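PDB 6PXS: FAD dependent oxidoreductase from Chelativorans sp. BNC1, which acts as an FAD-dependent iminodiacetate oxidase, a flavoprotein of the DadA oxidoreductase family. Local coordinates for residues Q25-D30 with T169-Y174; A196-V201 with G325-N330. All blocks are in the same frame, centred on the assembly; numbering follows the deposited sequence.

Overall arrangement
Both contacts belong to one six-stranded mixed sheet, the core of the Rossmann-type FAD-binding region. Contact 1 pairs strands 26-29 and 169-171. Contact 2 pairs strands 198-201 and 326-330. Strand 3-6 lies between the two pairs and bonds to 26-29 and to 198-201, so the contacts do not touch. Their centres are about 13 Å apart and their nearest atoms about 6 Å. Along the chain they come in series: contact 1 closes before contact 2 opens. Each contact joins segments far apart in sequence, by 139 and 124 residues, and the four strands run parallel. Contact 1 reaches the adenosine end of FAD, whereas contact 2 lies on the other side of strand 3-6, against helix 336-352.

Contact 1. Residues Q25-D30 with T169-Y174; sequences QVEIID and TLRNDY. With FAD (flavin-adenine dinucleotide), chain E.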
loop_
_atom_site.group_PDB
_atom_site.type_symbol
_atom_site.label_atom_id
_atom_site.label_comp_id
_atom_site.label_asym_id
_atom_site.label_seq_id
_atom_site.Cartn_x
_atom_site.Cartn_y
_atom_site.Cartn_z
ATOM N N GLN A 25 -31.913 8.260 -19.654
ATOM C CA GLN A 25 -30.764 7.442 -20.027
ATOM C C GLN A 25 -29.497 8.153 -19.567
ATOM O O GLN A 25 -29.119 9.187 -20.126
ATOM C CB GLN A 25 -30.749 7.200 -21.534
ATOM C CG GLN A 25 -32.036 6.592 -22.074
ATOM C CD GLN A 25 -32.026 6.450 -23.584
ATOM O OE1 GLN A 25 -31.011 6.699 -24.237
ATOM N NE2 GLN A 25 -33.161 6.052 -24.147
ATOM N N VAL A 26 -28.839 7.601 -18.551
ATOM C CA VAL A 26 -27.695 8.234 -17.902
ATOM C C VAL A 26 -26.422 7.521 -18.335
ATOM O O VAL A 26 -26.319 6.293 -18.223
ATOM C CB VAL A 26 -27.841 8.209 -16.370
ATOM C CG1 VAL A 26 -26.682 8.939 -15.714
ATOM C CG2 VAL A 26 -29.167 8.824 -15.953
ATOM N N GLU A 27 -25.453 8.293 -18.825
ATOM C CA GLU A 27 -24.124 7.797 -19.170
ATOM C C GLU A 27 -23.117 8.508 -18.276
ATOM O O GLU A 27 -22.916 9.720 -18.404
ATOM C CB GLU A 27 -23.813 8.029 -20.649
ATOM C CG GLU A 27 -22.417 7.580 -21.071
ATOM C CD GLU A 27 -22.155 7.794 -22.551
ATOM O OE1 GLU A 27 -22.989 8.440 -23.219
ATOM O OE2 GLU A 27 -21.112 7.313 -23.047
ATOM N N ILE A 28 -22.483 7.756 -17.379
ATOM C CA ILE A 28 -21.579 8.307 -16.375
ATOM C C ILE A 28 -20.144 8.021 -16.789
ATOM O O ILE A 28 -19.810 6.903 -17.202
ATOM C CB ILE A 28 -21.868 7.717 -14.980
ATOM C CG1 ILE A 28 -23.372 7.707 -14.699
ATOM C CG2 ILE A 28 -21.135 8.516 -13.911
ATOM C CD1 ILE A 28 -23.741 7.051 -13.386
ATOM N N ILE A 29 -19.288 9.034 -16.669
ATOM C CA ILE A 29 -17.864 8.914 -16.960
ATOM C C ILE A 29 -17.095 9.517 -15.794
ATOM O O ILE A 29 -17.403 10.630 -15.354
ATOM C CB ILE A 29 -17.489 9.613 -18.281
ATOM C CG1 ILE A 29 -18.338 9.056 -19.430
ATOM C CG2 ILE A 29 -16.002 9.433 -18.569
ATOM C CD1 ILE A 29 -18.155 9.783 -20.743
ATOM N N ASP A 30 -16.100 8.786 -15.296
ATOM C CA ASP A 30 -15.340 9.223 -14.129
ATOM C C ASP A 30 -13.928 8.670 -14.223
ATOM O O ASP A 30 -13.737 7.451 -14.262
ATOM C CB ASP A 30 -16.014 8.760 -12.835
ATOM C CG ASP A 30 -15.238 9.165 -11.594
ATOM O OD1 ASP A 30 -15.214 10.372 -11.272
ATOM O OD2 ASP A 30 -14.655 8.273 -10.940
ATOM N N THR A 169 -24.991 3.688 -16.931
ATOM C CA THR A 169 -23.710 3.105 -17.306
ATOM C C THR A 169 -22.579 3.876 -16.643
ATOM O O THR A 169 -22.653 5.100 -16.498
ATOM C CB THR A 169 -23.510 3.117 -18.827
ATOM O OG1 THR A 169 -23.353 4.467 -19.281
ATOM C CG2 THR A 169 -24.701 2.484 -19.530
ATOM N N LEU A 170 -21.533 3.155 -16.247
ATOM C CA LEU A 170 -20.372 3.741 -15.593
ATOM C C LEU A 170 -19.113 3.273 -16.306
ATOM O O LEU A 170 -18.974 2.084 -16.610
ATOM C CB LEU A 170 -20.320 3.357 -14.112
ATOM C CG LEU A 170 -19.099 3.829 -13.321
ATOM C CD1 LEU A 170 -18.991 5.346 -13.334
ATOM C CD2 LEU A 170 -19.169 3.304 -11.896
ATOM N N ARG A 171 -18.201 4.207 -16.563
ATOM C CA ARG A 171 -16.993 3.920 -17.322
ATOM C C ARG A 171 -15.858 4.784 -16.794
ATOM O O ARG A 171 -16.074 5.913 -16.347
ATOM C CB ARG A 171 -17.215 4.170 -18.820
ATOM C CG ARG A 171 -15.943 4.279 -19.647
ATOM C CD ARG A 171 -16.243 4.152 -21.137
ATOM N NE ARG A 171 -17.272 5.090 -21.585
ATOM C CZ ARG A 171 -17.033 6.289 -22.114
ATOM N NH1 ARG A 171 -15.788 6.726 -22.275
ATOM N NH2 ARG A 171 -18.048 7.057 -22.487
ATOM N N ASN A 172 -14.645 4.238 -16.844
ATOM C CA ASN A 172 -13.439 4.950 -16.437
ATOM C C ASN A 172 -12.804 5.540 -17.691
ATOM O O ASN A 172 -12.291 4.803 -18.540
ATOM C CB ASN A 172 -12.471 4.020 -15.710
ATOM C CG ASN A 172 -11.333 4.768 -15.040
ATOM O OD1 ASN A 172 -10.214 4.813 -15.552
ATOM N ND2 ASN A 172 -11.616 5.359 -13.886
ATOM N N ASP A 173 -12.845 6.862 -17.809
ATOM C CA ASP A 173 -12.361 7.531 -19.008
ATOM C C ASP A 173 -12.182 9.009 -18.699
ATOM O O ASP A 173 -12.729 9.528 -17.722
ATOM C CB ASP A 173 -13.326 7.329 -20.182
ATOM C CG ASP A 173 -12.682 7.610 -21.524
ATOM O OD1 ASP A 173 -11.471 7.911 -21.550
ATOM O OD2 ASP A 173 -13.387 7.528 -22.553
ATOM N N TYR A 174 -11.400 9.679 -19.544
ATOM C CA TYR A 174 -11.161 11.113 -19.439
ATOM C C TYR A 174 -11.739 11.778 -20.677
ATOM O O TYR A 174 -11.314 11.483 -21.798
ATOM C CB TYR A 174 -9.667 11.418 -19.307
ATOM C CG TYR A 174 -9.357 12.865 -18.989
ATOM C CD1 TYR A 174 -9.452 13.345 -17.688
ATOM C CD2 TYR A 174 -8.961 13.750 -19.985
ATOM C CE1 TYR A 174 -9.168 14.666 -17.389
ATOM C CE2 TYR A 174 -8.674 15.073 -19.696
ATOM C CZ TYR A 174 -8.779 15.526 -18.397
ATOM O OH TYR A 174 -8.495 16.841 -18.102
HETATM P PA FAD E . -15.004 14.723 -6.399
HETATM O O1A FAD E . -13.548 15.000 -6.425
HETATM O O2A FAD E . -15.430 13.701 -5.341
HETATM O O5B FAD E . -15.537 14.272 -7.804
HETATM C C5B FAD E . -14.868 14.663 -9.021
HETATM C C4B FAD E . -14.783 13.462 -9.928
HETATM O O4B FAD E . -14.786 13.897 -11.309
HETATM C C3B FAD E . -13.522 12.616 -9.750
HETATM O O3B FAD E . -13.837 11.231 -9.834
HETATM C C2B FAD E . -12.643 13.067 -10.918
HETATM O O2B FAD E . -11.717 12.063 -11.318
HETATM C C1B FAD E . -13.706 13.297 -11.987
HETATM N N9A FAD E . -13.290 14.175 -13.076
HETATM C C8A FAD E . -12.823 15.459 -12.977
HETATM N N7A FAD E . -12.520 16.006 -14.130
HETATM C C5A FAD E . -12.809 15.011 -15.052
HETATM C C6A FAD E . -12.708 14.957 -16.455
HETATM N N6A FAD E . -12.269 15.969 -17.208
HETATM N N1A FAD E . -13.078 13.810 -17.067
HETATM C C2A FAD E . -13.518 12.792 -16.323
HETATM N N3A FAD E . -13.655 12.731 -14.996
HETATM C C4A FAD E . -13.282 13.877 -14.416
HETATM N N1 FAD E . -17.706 17.260 3.516
HETATM C C2 FAD E . -18.628 17.122 4.513
HETATM O O2 FAD E . -19.819 17.400 4.335
HETATM N N3 FAD E . -18.234 16.658 5.755
HETATM C C4 FAD E . -16.950 16.305 6.117
HETATM O O4 FAD E . -16.718 15.905 7.256
HETATM C C4X FAD E . -15.976 16.458 5.053
HETATM N N5 FAD E . -14.737 16.148 5.308
HETATM C C5X FAD E . -13.806 16.292 4.292
HETATM C C6 FAD E . -12.476 15.964 4.550
HETATM C C7 FAD E . -11.503 16.086 3.562
HETATM C C7M FAD E . -10.076 15.723 3.878
HETATM C C8 FAD E . -11.862 16.555 2.289
HETATM C C8M FAD E . -10.831 16.701 1.200
HETATM C C9 FAD E . -13.190 16.882 2.030
HETATM C C9A FAD E . -14.161 16.755 3.016
HETATM N N10 FAD E . -15.514 17.076 2.782
HETATM C C10 FAD E . -16.449 16.944 3.782
HETATM C "C1'" FAD E . -15.951 17.583 1.470
HETATM C "C2'" FAD E . -16.331 16.474 0.490
HETATM O "O2'" FAD E . -15.431 15.373 0.613
HETATM C "C3'" FAD E . -16.259 17.022 -0.935
HETATM O "O3'" FAD E . -16.816 18.332 -0.959
HETATM C "C4'" FAD E . -16.987 16.175 -1.978
HETATM O "O4'" FAD E . -16.456 14.851 -1.952
HETATM C "C5'" FAD E . -16.853 16.766 -3.365
HETATM O "O5'" FAD E . -17.471 15.880 -4.321
HETATM P P FAD E . -17.372 16.159 -5.866
HETATM O O1P FAD E . -17.791 17.609 -6.135
HETATM O O2P FAD E . -18.088 15.132 -6.666
HETATM O O3P FAD E . -15.807 16.063 -6.127
#
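Glu27 and Arg171 form a salt bridge across parallel strands 26-29 and 169-171, at one edge of the Rossmann-type sheet. Arg171 NH2 donates to Glu27 OE2 at 3.1 Å. The oxygen lies in the guanidinium plane but is met on its anti side, with the two flat groups turned 58° apart. The arginine chain bends at chi3 (53°), which brings its end back toward the neighbouring strand. Its NH1 makes a second salt bridge, to Asp173 OD2. Ile29 runs alongside and points the same way, with CG1 over one guanidinium face, 3.7 Å from Arg171 NH2. A leucine here, with no guanidinium, would probably leave the Glu27 carboxylate free to turn and the Asp173 charge less well balanced. On the same face of the sheet, Glu27 CG packs 3.7 Å from Thr169 OG1. On the opposite face Ile28 CG2 meets Leu170 CD1 at 3.9 Å, and helices 10-20 and 152-164 pack against this side. Backbone bonds fix the register, including Ile28 N to Thr169 O at 2.8 Å. Past the strands both segments reach the cofactor. Asp30, an FAD-binding residue, accepts a hydrogen bond from Ala8 N through OD1. Asn172 OD1 is bonded by Tyr273 N of the second subunit, which ties this edge to the assembly. Asp173 O lies 3.6 Å from FAD C2A, and Tyr174 CE1 comes within 3.4 Å of FAD N6A.

Contact 2. Residues A196-V201 with G325-N330; sequences ADEIIV and GLTIGN
Leu326 reaches across to Ile199 and Val201, where parallel strands 198-201 and 326-330 run side by side in the Rossmann-type sheet. This is the tightly packed part. With CG anti to the backbone N (chi1 179°), Leu326 extends CD1 across to strand 198-201, 3.8 Å from Val201 CG2 and 4.2 Å from Ile199 CG2. Helix 207-211 packs on the same face, touching Val201 and Ile328. On the other face Ile200 and Thr327 lie side by side, with Ile200 CG1 4.2 Å from Thr327 CB, and helix 336-352 covers them. The start of the contact is more open. Asp197 and Glu198 are partly exposed. The Glu198 chain bends at chi2 (-74°), which rests OE1 against Gly325 CA, 3.2 Å away. Its strongest polar partner is Arg319, in a salt bridge with OE1 that would partly offset its charge. Gly325 has a positive phi (69°), which favours glycine. Gly325 O accepts from Ile199 N, which sits above the carbonyl plane. Both polar backbone groups of Thr327 bond across: N donates to Ile199 O, and O accepts from Val201 N at 2.8 Å. The last rung is nearly straight at the hydrogen, with Gly329 N 3.1 Å from Val201 O.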
loop_
_atom_site.group_PDB
_atom_site.type_symbol
_atom_site.label_atom_id
_atom_site.label_comp_id
_atom_site.label_asym_id
_atom_site.label_seq_id
_atom_site.Cartn_x
_atom_site.Cartn_y
_atom_site.Cartn_z
ATOM N N ALA A 196 -25.231 13.555 -26.870
ATOM C CA ALA A 196 -25.853 13.768 -25.570
ATOM C C ALA A 196 -26.758 14.988 -25.646
ATOM O O ALA A 196 -26.329 16.052 -26.103
ATOM C CB ALA A 196 -24.794 13.954 -24.476
ATOM N N ASP A 197 -28.008 14.828 -25.201
ATOM C CA ASP A 197 -28.932 15.957 -25.165
ATOM C C ASP A 197 -28.520 16.971 -24.106
ATOM O O ASP A 197 -28.616 18.184 -24.327
ATOM C CB ASP A 197 -30.357 15.465 -24.895
ATOM C CG ASP A 197 -30.825 14.435 -25.906
ATOM O OD1 ASP A 197 -30.325 14.450 -27.051
ATOM O OD2 ASP A 197 -31.695 13.611 -25.555
ATOM N N GLU A 198 -28.061 16.491 -22.953
ATOM C CA GLU A 198 -27.707 17.344 -21.828
ATOM C C GLU A 198 -26.429 16.830 -21.188
ATOM O O GLU A 198 -26.226 15.618 -21.074
ATOM C CB GLU A 198 -28.833 17.380 -20.788
ATOM C CG GLU A 198 -30.099 18.072 -21.266
ATOM C CD GLU A 198 -29.951 19.578 -21.327
ATOM O OE1 GLU A 198 -28.934 20.098 -20.820
ATOM O OE2 GLU A 198 -30.855 20.244 -21.877
ATOM N N ILE A 199 -25.572 17.756 -20.768
ATOM C CA ILE A 199 -24.312 17.431 -20.113
ATOM C C ILE A 199 -24.325 18.029 -18.714
ATOM O O ILE A 199 -24.747 19.174 -18.520
ATOM C CB ILE A 199 -23.101 17.953 -20.914
ATOM C CG1 ILE A 199 -23.074 17.322 -22.308
ATOM C CG2 ILE A 199 -21.804 17.659 -20.165
ATOM C CD1 ILE A 199 -22.045 17.933 -23.241
ATOM N N ILE A 200 -23.863 17.247 -17.742
ATOM C CA ILE A 200 -23.675 17.702 -16.370
ATOM C C ILE A 200 -22.204 17.531 -16.025
ATOM O O ILE A 200 -21.647 16.439 -16.188
ATOM C CB ILE A 200 -24.561 16.926 -15.378
ATOM C CG1 ILE A 200 -26.038 17.107 -15.728
ATOM C CG2 ILE A 200 -24.295 17.392 -13.954
ATOM C CD1 ILE A 200 -26.975 16.315 -14.839
ATOM N N VAL A 201 -21.580 18.602 -15.551
ATOM C CA VAL A 201 -20.164 18.599 -15.208
ATOM C C VAL A 201 -20.068 18.674 -13.689
ATOM O O VAL A 201 -20.246 19.740 -13.089
ATOM C CB VAL A 201 -19.407 19.748 -15.880
ATOM C CG1 VAL A 201 -17.945 19.738 -15.457
ATOM C CG2 VAL A 201 -19.525 19.636 -17.390
ATOM N N GLY A 325 -27.624 23.030 -23.263
ATOM C CA GLY A 325 -27.269 21.648 -23.007
ATOM C C GLY A 325 -26.101 21.461 -22.065
ATOM O O GLY A 325 -25.360 20.482 -22.198
ATOM N N LEU A 326 -25.914 22.374 -21.114
ATOM C CA LEU A 326 -24.821 22.282 -20.158
ATOM C C LEU A 326 -25.324 22.654 -18.773
ATOM O O LEU A 326 -26.073 23.621 -18.611
ATOM C CB LEU A 326 -23.652 23.197 -20.551
ATOM C CG LEU A 326 -22.446 23.191 -19.604
ATOM C CD1 LEU A 326 -21.887 21.786 -19.451
ATOM C CD2 LEU A 326 -21.369 24.144 -20.100
ATOM N N THR A 327 -24.905 21.876 -17.779
ATOM C CA THR A 327 -25.262 22.110 -16.388
ATOM C C THR A 327 -24.046 21.810 -15.526
ATOM O O THR A 327 -23.356 20.810 -15.741
ATOM C CB THR A 327 -26.449 21.235 -15.962
ATOM O OG1 THR A 327 -27.540 21.434 -16.870
ATOM C CG2 THR A 327 -26.899 21.582 -14.553
ATOM N N ILE A 328 -23.781 22.681 -14.555
ATOM C CA ILE A 328 -22.579 22.598 -13.736
ATOM C C ILE A 328 -22.980 22.442 -12.278
ATOM O O ILE A 328 -23.888 23.127 -11.795
ATOM C CB ILE A 328 -21.679 23.838 -13.918
ATOM C CG1 ILE A 328 -21.254 23.967 -15.381
ATOM C CG2 ILE A 328 -20.453 23.753 -13.012
ATOM C CD1 ILE A 328 -20.422 25.199 -15.668
ATOM N N GLY A 329 -22.299 21.533 -11.585
ATOM C CA GLY A 329 -22.396 21.428 -10.146
ATOM C C GLY A 329 -21.020 21.283 -9.532
ATOM O O GLY A 329 -20.315 20.306 -9.806
ATOM N N ASN A 330 -20.620 22.242 -8.708
ATOM C CA ASN A 330 -19.278 22.248 -8.134
ATOM C C ASN A 330 -19.246 23.293 -7.024
ATOM O O ASN A 330 -20.226 24.006 -6.787
ATOM C CB ASN A 330 -18.223 22.528 -9.208
ATOM C CG ASN A 330 -16.845 22.058 -8.804
ATOM O OD1 ASN A 330 -16.686 21.370 -7.795
ATOM N ND2 ASN A 330 -15.839 22.419 -9.592
#